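Long-range contacts in DNA repair protein RAD2 (Saccharomyces cerevisiae, PDB 4Q0W), which cuts single-stranded DNA beside UV-damaged, bulky-adduct or cross-linked sites as a magnesium-dependent endonuclease, an incision step essential for nucleotide excision repair: residues A[27-31]-A[172-176]; A[72-76]-A[154-158]; A[195-199]-A[230-234]; A[235-239]-A[264-269]. All coordinates share one frame; numbering follows the deposited sequence.

Contact 1. Residues A[27-31]-A[172-176]; sequences AVDAS and AEAQC. With CA (calcium ion), chain E.
D29 and E173 bring two carboxylates together where the N-domain meets the I-domain, and both probably bind the first magnesium ion, as in related nucleases. Their planes lie 13° apart, with D29 OD2 against E173 CG at 3.4 Å. Acidic residues suit a site that must offer oxygens to divalent metal. The E173 chain bends at its second torsion (chi2 96°), carrying OE2 to 2.2 Å from a calcium ion, also bound by D194 and two waters.

Hydrogen bonding fixes the other carboxylate. D29 OD1 accepts S31 N at 3.1 Å, closing an Asx turn, and takes S31 OG on its syn lone pair at 2.7 Å, while D29 OD2 bonds to T190. With an alanine at this position, both S31 donors would probably lose their acceptor, and a probable magnesium ligand would be gone.

Small apolar groups fill the rest. A172 CB packs on S31 CB at 3.8 Å, and C176 SG rests between A27 CB (3.9 Å) and D29 CB (4.0 Å); short side chains let segment 172-176 run nearly antiparallel to strand 27-29 with their axes 8.5 Å apart. Strand 25-29 lies between strands 187-189 and 70-75 of the sheet, and from helix 172-181 A172 and C176 also touch V74 next door.

Contact 2. Residues A[72-76]-A[154-158]; sequences VFVFD and VQELL
With CG anti to the carbonyl carbon in both F73 (chi1 -86°) and L158, the F73 ring presents a face to the leucine, and the two side chains cross at about a right angle. L158 CD2 settles over the centre of that face, 3.6 Å from the F73 centroid, a CH-pi contact. The other branch, L158 CD1, touches F73 CB at 3.7 Å and meets the F75 ring at its edge, 3.8 Å from F75 CZ. A branched leucine fits here since its two methyls can serve two aromatic neighbours at once.

This is a strand-helix interface of the Rossmann-like alpha/beta core of the XPG/RAD2 nucleases: strand 70-75, from the N-domain, is backed by helix 148-160 of the I-domain, and the two segments run nearly antiparallel (164°) with their axes 11.0 Å apart. That wide spacing suits large phenylalanines.

The face of F75 receives Q155, whose chain extends beyond CG and sets NE2 3.5 Å from F75 CD1, offset toward the rim. Amide and ring planes stand 78° apart, so the amide comes nitrogen-first instead of lying flat, and Q155 CG lies 3.8 Å from F75 CE1. V154 CG2 adds an oblique contact 4.0 Å from F75 CE2. Around this group, F57 and I61 of helix 52-66 and Y165 of the edge strand contribute further packing, while W33 meets the F73 ring nearly perpendicularly.

Contact 3. Residues A[195-199]-A[230-234]; sequences VFLFG and RKNMI
R230 grips the end of helix 194-197 through L197 O: its NE donates at 2.9 Å with a fairly straight N-H (157°), and NH1 adds a weak bond to the same oxygen at 3.3 Å. The oxygen lies in the guanidinium plane, although NE approaches from above the carbonyl plane. The helix closes in a Schellman motif, G199 at C-prime with its N bonded to F196 O at 2.8 Å. Arginine suits this place, its extended chain reaching the L197 carbonyl at the helix end. One face of the guanidinium lies against G199 N, and NH1 also bonds weakly to Y317 O. Glycine fits at 199 because at a positive phi (85°) a beta carbon would press on the preceding carbonyl oxygen as well as on the guanidinium.

Farther in, L197 CD1 packs on M233 CB at 3.8 Å and L197 CG faces I234 CG1 at 4.1 Å. F198 points away, its ring packing on E173 of the calcium site and on E171, a probable magnesium ligand. Unbranched M233 bends at its third torsion beside F196; SD lies 3.8 Å from F196 CB and 5.4 Å from the F196 ring centroid, an oblique Met-aromatic contact 48° off the normal.

Contact 4. Residues A[235-239]-A[264-269]; sequences ELAQL and GNLKNF
E235 and L266 are the nearest residues of the two segments, their CA atoms 6.8 Å apart, and they join the middle of helix 230-240 to the first turn of helix 266-278. G264 leaves the preceding helix with a positive phi (83°), a turn that glycine makes easily. N265 then takes the N-cap: with CG placed between its backbone N and carbonyl carbon, OD1 turns back to accept N268 N at 2.8 Å.

The polar link is E235 OE1, which accepts L266 N at 2.9 Å on its syn side, 35° out of the carboxylate plane. One water joins E235 OE1 to G264 O and another joins E235 OE2 to K267 N, so the carboxylate is held at both oxygens. The helix start probably favours its negative charge. A leucine in its place would probably leave L266 N without this acceptor and both waters without their carboxylate anchor.

Helix 230-240, the loop after it and helix 253-263 are consistent with the helix-three-turn-helix DNA-binding element of the XPG nucleases, on which helix 266-278 packs; a potassium ion bound about 7 Å from the side chain of L239 agrees with this.

L266 supplies the apolar side. Its CD1 packs along E235 CB at 3.6 Å and against Q238 CB at 3.9 Å, while its CD2 slides past L239 CD2 at 4.0 Å. Q238 sends its amide elsewhere, OE1 accepting from S310 N. L239 CD2 also approaches F269 CE2 obliquely at 4.4 Å, and the F269 ring goes on to meet F263.

In the fold
All four contacts are largely buried, but contact 1 lies nearest the chain's centre and contact 4 farthest out, where one touching residue, G264, is exposed. Contacts 1 and 2 share the sheet through neighbouring strands 25-29 and 70-75, and D76 OD1 ties them by a probable hydrogen bond to A172 N. Contacts 3 and 4 share helix 230-240, where L197 touches A237. Between the pairs, F198 packs on A174 and bridges contact 1 to contact 3. Chemistry follows place: carboxylates and metal in contact 1, aromatic and aliphatic packing in contact 2, and helix ends to which a charged side chain adds a bond, arginine at a C-terminus in contact 3 and glutamate at an N-terminus in contact 4.

Contact 1. Residues A[27-31]-A[172-176]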
loop_
_atom_site.group_PDB
_atom_site.type_symbol
_atom_site.label_atom_id
_atom_site.label_comp_id
_atom_site.label_asym_id
_atom_site.label_seq_id
_atom_site.Cartn_x
_atom_site.Cartn_y
_atom_site.Cartn_z
ATOM N N ALA A 27 -1.728 30.764 19.600
ATOM C CA ALA A 27 -0.313 30.623 19.274
ATOM C C ALA A 27 -0.221 30.152 17.828
ATOM O O ALA A 27 -0.805 29.120 17.466
ATOM C CB ALA A 27 0.360 29.619 20.196
ATOM N N VAL A 28 0.478 30.903 16.984
ATOM C CA VAL A 28 0.622 30.469 15.596
ATOM C C VAL A 28 1.997 29.859 15.402
ATOM O O VAL A 28 3.017 30.530 15.608
ATOM C CB VAL A 28 0.391 31.626 14.601
ATOM C CG1 VAL A 28 0.529 31.136 13.160
ATOM C CG2 VAL A 28 -0.991 32.238 14.833
ATOM N N ASP A 29 2.021 28.581 15.038
ATOM C CA ASP A 29 3.283 27.887 14.777
ATOM C C ASP A 29 3.693 28.211 13.347
ATOM O O ASP A 29 3.187 27.618 12.394
ATOM C CB ASP A 29 3.124 26.367 15.003
ATOM C CG ASP A 29 4.298 25.552 14.452
ATOM O OD1 ASP A 29 5.361 26.135 14.138
ATOM O OD2 ASP A 29 4.157 24.312 14.333
ATOM N N ALA A 30 4.618 29.150 13.189
ATOM C CA ALA A 30 4.955 29.617 11.852
ATOM C C ALA A 30 6.319 29.110 11.425
ATOM O O ALA A 30 6.914 29.646 10.493
ATOM C CB ALA A 30 4.907 31.135 11.801
ATOM N N SER A 31 6.785 28.063 12.105
ATOM C CA SER A 31 8.142 27.531 11.942
ATOM C C SER A 31 8.521 27.081 10.521
ATOM O O SER A 31 9.690 27.166 10.138
ATOM C CB SER A 31 8.363 26.367 12.922
ATOM O OG SER A 31 7.453 25.297 12.668
ATOM N N ALA A 172 9.285 25.282 17.839
ATOM C CA ALA A 172 8.140 26.180 17.980
ATOM C C ALA A 172 6.914 25.484 18.589
ATOM O O ALA A 172 6.246 26.059 19.452
ATOM C CB ALA A 172 7.802 26.808 16.646
ATOM N N GLU A 173 6.632 24.256 18.152
ATOM C CA GLU A 173 5.458 23.525 18.635
ATOM C C GLU A 173 5.529 23.301 20.135
ATOM O O GLU A 173 4.513 23.374 20.824
ATOM C CB GLU A 173 5.304 22.155 17.953
ATOM C CG GLU A 173 5.581 22.139 16.477
ATOM C CD GLU A 173 6.999 21.714 16.183
ATOM O OE1 GLU A 173 7.856 22.599 15.959
ATOM O OE2 GLU A 173 7.256 20.490 16.191
ATOM N N ALA A 174 6.725 23.001 20.637
ATOM C CA ALA A 174 6.900 22.819 22.075
ATOM C C ALA A 174 6.580 24.117 22.802
ATOM O O ALA A 174 5.871 24.124 23.810
ATOM C CB ALA A 174 8.318 22.348 22.405
ATOM N N GLN A 175 7.107 25.219 22.288
ATOM C CA GLN A 175 6.846 26.520 22.902
ATOM C C GLN A 175 5.359 26.869 22.836
ATOM O O GLN A 175 4.806 27.421 23.794
ATOM C CB GLN A 175 7.677 27.610 22.235
ATOM C CG GLN A 175 7.490 28.996 22.871
ATOM C CD GLN A 175 8.153 29.087 24.232
ATOM O OE1 GLN A 175 9.360 28.846 24.360
ATOM N NE2 GLN A 175 7.373 29.418 25.255
ATOM N N CYS A 176 4.697 26.530 21.728
ATOM C CA CYS A 176 3.247 26.772 21.628
ATOM C C CYS A 176 2.491 26.045 22.742
ATOM O O CYS A 176 1.632 26.629 23.407
ATOM C CB CYS A 176 2.694 26.351 20.261
ATOM S SG CYS A 176 3.229 27.395 18.855
HETATM CA CA CA E . 8.325 18.947 15.012
HETATM O O HOH W 1 8.265 18.160 12.674
HETATM O O HOH W 2 8.717 20.342 13.133
#

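Contact 2. Residues A[72-76]-A[154-158]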
loop_
_atom_site.group_PDB
_atom_site.type_symbol
_atom_site.label_atom_id
_atom_site.label_comp_id
_atom_site.label_asym_id
_atom_site.label_seq_id
_atom_site.Cartn_x
_atom_site.Cartn_y
_atom_site.Cartn_z
ATOM N N VAL A 72 -0.336 35.069 18.318
ATOM C CA VAL A 72 1.061 35.301 18.645
ATOM C C VAL A 72 1.912 34.309 17.872
ATOM O O VAL A 72 1.723 33.096 17.972
ATOM C CB VAL A 72 1.353 35.347 20.175
ATOM C CG1 VAL A 72 0.470 34.417 20.926
ATOM C CG2 VAL A 72 2.841 35.102 20.476
ATOM N N PHE A 73 2.805 34.845 17.049
ATOM C CA PHE A 73 3.589 34.024 16.147
ATOM C C PHE A 73 4.775 33.413 16.878
ATOM O O PHE A 73 5.459 34.080 17.666
ATOM C CB PHE A 73 4.033 34.839 14.918
ATOM C CG PHE A 73 3.005 34.867 13.821
ATOM C CD1 PHE A 73 1.733 35.393 14.056
ATOM C CD2 PHE A 73 3.294 34.357 12.565
ATOM C CE1 PHE A 73 0.765 35.416 13.047
ATOM C CE2 PHE A 73 2.335 34.377 11.543
ATOM C CZ PHE A 73 1.069 34.903 11.788
ATOM N N VAL A 74 5.017 32.134 16.621
ATOM C CA VAL A 74 6.142 31.453 17.256
ATOM C C VAL A 74 7.068 30.899 16.188
ATOM O O VAL A 74 6.615 30.192 15.271
ATOM C CB VAL A 74 5.675 30.323 18.202
ATOM C CG1 VAL A 74 6.883 29.660 18.875
ATOM C CG2 VAL A 74 4.734 30.881 19.254
ATOM N N PHE A 75 8.353 31.242 16.297
ATOM C CA PHE A 75 9.374 30.753 15.375
ATOM C C PHE A 75 10.297 29.733 16.051
ATOM O O PHE A 75 10.448 29.750 17.274
ATOM C CB PHE A 75 10.195 31.931 14.823
ATOM C CG PHE A 75 9.387 32.880 13.969
ATOM C CD1 PHE A 75 8.706 33.947 14.543
ATOM C CD2 PHE A 75 9.293 32.688 12.595
ATOM C CE1 PHE A 75 7.957 34.821 13.759
ATOM C CE2 PHE A 75 8.542 33.558 11.799
ATOM C CZ PHE A 75 7.873 34.621 12.383
ATOM N N ASP A 76 10.900 28.842 15.259
ATOM C CA ASP A 76 11.898 27.903 15.783
ATOM C C ASP A 76 13.166 28.635 16.207
ATOM O O ASP A 76 13.586 29.588 15.541
ATOM C CB ASP A 76 12.312 26.902 14.702
ATOM C CG ASP A 76 11.406 25.696 14.631
ATOM O OD1 ASP A 76 10.629 25.451 15.582
ATOM O OD2 ASP A 76 11.480 24.987 13.609
ATOM N N VAL A 154 9.682 38.930 7.662
ATOM C CA VAL A 154 8.344 38.545 8.093
ATOM C C VAL A 154 8.112 39.056 9.510
ATOM O O VAL A 154 6.995 39.438 9.865
ATOM C CB VAL A 154 8.080 37.012 7.963
ATOM C CG1 VAL A 154 8.209 36.580 6.522
ATOM C CG2 VAL A 154 9.027 36.214 8.834
ATOM N N GLN A 155 9.170 39.117 10.312
ATOM C CA GLN A 155 8.998 39.629 11.663
ATOM C C GLN A 155 8.765 41.143 11.664
ATOM O O GLN A 155 8.045 41.662 12.514
ATOM C CB GLN A 155 10.169 39.230 12.559
ATOM C CG GLN A 155 10.172 37.730 12.876
ATOM C CD GLN A 155 11.479 37.261 13.495
ATOM O OE1 GLN A 155 12.445 38.022 13.595
ATOM N NE2 GLN A 155 11.513 36.001 13.911
ATOM N N GLU A 156 9.364 41.848 10.710
ATOM C CA GLU A 156 9.106 43.282 10.567
ATOM C C GLU A 156 7.643 43.484 10.169
ATOM O O GLU A 156 6.958 44.349 10.702
ATOM C CB GLU A 156 10.042 43.905 9.526
ATOM C CG GLU A 156 9.782 45.395 9.243
ATOM C CD GLU A 156 10.001 46.271 10.458
ATOM O OE1 GLU A 156 10.806 45.892 11.335
ATOM O OE2 GLU A 156 9.362 47.343 10.546
ATOM N N LEU A 157 7.171 42.667 9.235
ATOM C CA LEU A 157 5.775 42.707 8.830
ATOM C C LEU A 157 4.870 42.509 10.040
ATOM O O LEU A 157 3.946 43.308 10.280
ATOM C CB LEU A 157 5.501 41.647 7.769
ATOM C CG LEU A 157 4.066 41.535 7.250
ATOM C CD1 LEU A 157 3.593 42.853 6.641
ATOM C CD2 LEU A 157 3.964 40.422 6.241
ATOM N N LEU A 158 5.158 41.463 10.814
ATOM C CA LEU A 158 4.396 41.169 12.027
ATOM C C LEU A 158 4.321 42.376 12.965
ATOM O O LEU A 158 3.248 42.709 13.477
ATOM C CB LEU A 158 4.991 39.963 12.755
ATOM C CG LEU A 158 4.611 38.610 12.154
ATOM C CD1 LEU A 158 5.472 37.481 12.742
ATOM C CD2 LEU A 158 3.111 38.338 12.382
#

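Contact 3. Residues A[195-199]-A[230-234]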
loop_
_atom_site.group_PDB
_atom_site.type_symbol
_atom_site.label_atom_id
_atom_site.label_comp_id
_atom_site.label_asym_id
_atom_site.label_seq_id
_atom_site.Cartn_x
_atom_site.Cartn_y
_atom_site.Cartn_z
ATOM N N VAL A 195 2.895 18.572 18.401
ATOM C CA VAL A 195 2.358 19.459 19.439
ATOM C C VAL A 195 1.626 18.694 20.562
ATOM O O VAL A 195 1.680 19.097 21.729
ATOM C CB VAL A 195 1.434 20.563 18.824
ATOM C CG1 VAL A 195 0.194 19.936 18.179
ATOM C CG2 VAL A 195 1.036 21.573 19.867
ATOM N N PHE A 196 0.959 17.589 20.222
ATOM C CA PHE A 196 0.279 16.784 21.247
ATOM C C PHE A 196 1.308 16.160 22.197
ATOM O O PHE A 196 1.117 16.161 23.414
ATOM C CB PHE A 196 -0.557 15.661 20.618
ATOM C CG PHE A 196 -1.781 16.150 19.862
ATOM C CD1 PHE A 196 -2.844 16.733 20.536
ATOM C CD2 PHE A 196 -1.861 16.011 18.487
ATOM C CE1 PHE A 196 -3.960 17.186 19.843
ATOM C CE2 PHE A 196 -2.981 16.447 17.784
ATOM C CZ PHE A 196 -4.021 17.040 18.459
ATOM N N LEU A 197 2.392 15.628 21.629
ATOM C CA LEU A 197 3.437 14.962 22.414
ATOM C C LEU A 197 4.154 15.941 23.337
ATOM O O LEU A 197 4.575 15.568 24.435
ATOM C CB LEU A 197 4.426 14.211 21.505
ATOM C CG LEU A 197 3.916 12.846 21.017
ATOM C CD1 LEU A 197 2.691 12.982 20.106
ATOM C CD2 LEU A 197 5.008 12.042 20.314
ATOM N N PHE A 198 4.245 17.204 22.916
ATOM C CA PHE A 198 4.777 18.259 23.776
ATOM C C PHE A 198 3.720 18.771 24.756
ATOM O O PHE A 198 3.922 19.792 25.412
ATOM C CB PHE A 198 5.307 19.442 22.944
ATOM C CG PHE A 198 6.539 19.120 22.136
ATOM C CD1 PHE A 198 7.693 18.658 22.757
ATOM C CD2 PHE A 198 6.552 19.301 20.759
ATOM C CE1 PHE A 198 8.844 18.370 22.003
ATOM C CE2 PHE A 198 7.695 19.022 20.000
ATOM C CZ PHE A 198 8.840 18.553 20.625
ATOM N N GLY A 199 2.584 18.085 24.842
ATOM C CA GLY A 199 1.562 18.477 25.795
ATOM C C GLY A 199 0.591 19.559 25.339
ATOM O O GLY A 199 -0.118 20.143 26.165
ATOM N N ARG A 230 -0.825 11.133 27.077
ATOM C CA ARG A 230 0.393 11.730 26.545
ATOM C C ARG A 230 1.524 10.710 26.447
ATOM O O ARG A 230 2.206 10.628 25.420
ATOM C CB ARG A 230 0.810 12.937 27.386
ATOM C CG ARG A 230 1.857 13.819 26.707
ATOM C CD ARG A 230 2.148 15.040 27.534
ATOM N NE ARG A 230 3.342 15.732 27.071
ATOM C CZ ARG A 230 3.891 16.756 27.709
ATOM N NH1 ARG A 230 4.981 17.335 27.228
ATOM N NH2 ARG A 230 3.341 17.205 28.832
ATOM N N LYS A 231 1.704 9.911 27.497
ATOM C CA LYS A 231 2.743 8.877 27.475
ATOM C C LYS A 231 2.475 7.854 26.369
ATOM O O LYS A 231 3.405 7.437 25.676
ATOM C CB LYS A 231 2.888 8.185 28.840
ATOM C CG LYS A 231 3.946 7.075 28.829
ATOM C CD LYS A 231 4.123 6.416 30.195
ATOM C CE LYS A 231 4.918 5.109 30.083
ATOM N N ASN A 232 1.213 7.457 26.192
ATOM C CA ASN A 232 0.854 6.573 25.089
ATOM C C ASN A 232 1.291 7.138 23.735
ATOM O O ASN A 232 1.820 6.407 22.887
ATOM C CB ASN A 232 -0.658 6.360 25.005
ATOM C CG ASN A 232 -1.225 5.522 26.151
ATOM O OD1 ASN A 232 -2.391 5.696 26.505
ATOM N ND2 ASN A 232 -0.425 4.606 26.714
ATOM N N MET A 233 1.015 8.426 23.519
ATOM C CA MET A 233 1.367 9.093 22.263
ATOM C C MET A 233 2.881 9.124 22.077
ATOM O O MET A 233 3.393 8.923 20.973
ATOM C CB MET A 233 0.797 10.518 22.230
ATOM C CG MET A 233 -0.736 10.554 22.111
ATOM S SD MET A 233 -1.415 12.226 21.926
ATOM C CE MET A 233 -1.112 12.883 23.554
ATOM N N ILE A 234 3.600 9.374 23.164
ATOM C CA ILE A 234 5.050 9.412 23.084
ATOM C C ILE A 234 5.570 7.996 22.751
ATOM O O ILE A 234 6.558 7.843 22.038
ATOM C CB ILE A 234 5.662 9.955 24.389
ATOM C CG1 ILE A 234 5.252 11.411 24.597
ATOM C CG2 ILE A 234 7.189 9.820 24.388
ATOM C CD1 ILE A 234 5.757 12.024 25.910
#

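Contact 4. Residues A[235-239]-A[264-269]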
loop_
_atom_site.group_PDB
_atom_site.type_symbol
_atom_site.label_atom_id
_atom_site.label_comp_id
_atom_site.label_asym_id
_atom_site.label_seq_id
_atom_site.Cartn_x
_atom_site.Cartn_y
_atom_site.Cartn_z
ATOM N N GLU A 235 4.884 6.958 23.229
ATOM C CA GLU A 235 5.336 5.594 22.945
ATOM C C GLU A 235 4.926 5.155 21.545
ATOM O O GLU A 235 5.657 4.412 20.887
ATOM C CB GLU A 235 4.842 4.607 24.013
ATOM C CG GLU A 235 5.451 4.853 25.413
ATOM C CD GLU A 235 5.507 3.575 26.263
ATOM O OE1 GLU A 235 4.635 2.691 26.089
ATOM O OE2 GLU A 235 6.433 3.448 27.096
ATOM N N LEU A 236 3.759 5.608 21.086
ATOM C CA LEU A 236 3.392 5.449 19.672
ATOM C C LEU A 236 4.454 6.040 18.731
ATOM O O LEU A 236 4.773 5.457 17.684
ATOM C CB LEU A 236 2.047 6.117 19.386
ATOM C CG LEU A 236 0.750 5.410 19.742
ATOM C CD1 LEU A 236 -0.448 6.356 19.456
ATOM C CD2 LEU A 236 0.617 4.087 18.949
ATOM N N ALA A 237 5.005 7.195 19.095
ATOM C CA ALA A 237 6.036 7.818 18.265
ATOM C C ALA A 237 7.187 6.830 18.046
ATOM O O ALA A 237 7.756 6.737 16.949
ATOM C CB ALA A 237 6.533 9.096 18.904
ATOM N N GLN A 238 7.507 6.063 19.084
ATOM C CA GLN A 238 8.616 5.112 18.998
ATOM C C GLN A 238 8.299 3.852 18.200
ATOM O O GLN A 238 9.176 3.012 17.971
ATOM C CB GLN A 238 9.112 4.763 20.403
ATOM C CG GLN A 238 9.770 5.963 21.063
ATOM C CD GLN A 238 9.945 5.785 22.544
ATOM O OE1 GLN A 238 10.856 5.087 22.992
ATOM N NE2 GLN A 238 9.069 6.414 23.321
ATOM N N LEU A 239 7.047 3.706 17.780
ATOM C CA LEU A 239 6.706 2.624 16.860
ATOM C C LEU A 239 6.596 3.185 15.437
ATOM O O LEU A 239 7.152 2.627 14.478
ATOM C CB LEU A 239 5.387 1.960 17.274
ATOM C CG LEU A 239 5.408 1.312 18.656
ATOM C CD1 LEU A 239 4.013 0.838 19.050
ATOM C CD2 LEU A 239 6.431 0.171 18.720
ATOM N N GLY A 264 -0.166 -2.404 26.744
ATOM C CA GLY A 264 -0.224 -1.277 27.657
ATOM C C GLY A 264 0.926 -0.300 27.480
ATOM O O GLY A 264 0.709 0.914 27.381
ATOM N N ASN A 265 2.150 -0.822 27.460
ATOM C CA ASN A 265 3.326 0.005 27.218
ATOM C C ASN A 265 4.472 -0.768 26.559
ATOM O O ASN A 265 4.426 -1.998 26.471
ATOM C CB ASN A 265 3.789 0.732 28.497
ATOM C CG ASN A 265 4.374 -0.213 29.558
ATOM O OD1 ASN A 265 5.057 -1.206 29.253
ATOM N ND2 ASN A 265 4.112 0.107 30.820
ATOM N N LEU A 266 5.505 -0.041 26.138
ATOM C CA LEU A 266 6.586 -0.608 25.344
ATOM C C LEU A 266 7.496 -1.529 26.153
ATOM O O LEU A 266 8.088 -2.452 25.600
ATOM C CB LEU A 266 7.425 0.515 24.721
ATOM C CG LEU A 266 6.674 1.411 23.725
ATOM C CD1 LEU A 266 7.607 2.428 23.096
ATOM C CD2 LEU A 266 5.993 0.568 22.645
ATOM N N LYS A 267 7.635 -1.259 27.449
ATOM C CA LYS A 267 8.431 -2.125 28.321
ATOM C C LYS A 267 7.793 -3.511 28.380
ATOM O O LYS A 267 8.476 -4.536 28.206
ATOM C CB LYS A 267 8.559 -1.535 29.734
ATOM C CG LYS A 267 9.210 -2.505 30.750
ATOM C CD LYS A 267 10.679 -2.798 30.404
ATOM C CE LYS A 267 11.303 -3.864 31.340
ATOM N NZ LYS A 267 10.917 -3.696 32.784
ATOM N N ASN A 268 6.479 -3.535 28.589
ATOM C CA ASN A 268 5.735 -4.790 28.579
ATOM C C ASN A 268 5.833 -5.502 27.235
ATOM O O ASN A 268 5.962 -6.728 27.178
ATOM C CB ASN A 268 4.267 -4.568 28.981
ATOM C CG ASN A 268 4.132 -3.937 30.359
ATOM O OD1 ASN A 268 5.098 -3.893 31.128
ATOM N ND2 ASN A 268 2.939 -3.438 30.674
ATOM N N PHE A 269 5.763 -4.730 26.155
ATOM C CA PHE A 269 5.892 -5.278 24.808
ATOM C C PHE A 269 7.300 -5.885 24.655
ATOM O O PHE A 269 7.441 -7.037 24.230
ATOM C CB PHE A 269 5.596 -4.160 23.785
ATOM C CG PHE A 269 5.952 -4.487 22.351
ATOM C CD1 PHE A 269 5.442 -5.611 21.711
ATOM C CD2 PHE A 269 6.762 -3.620 21.623
ATOM C CE1 PHE A 269 5.770 -5.888 20.366
ATOM C CE2 PHE A 269 7.098 -3.884 20.284
ATOM C CZ PHE A 269 6.599 -5.018 19.656
HETATM O O HOH W 3 7.164 1.617 28.689
HETATM O O HOH W 4 2.160 3.301 26.712
#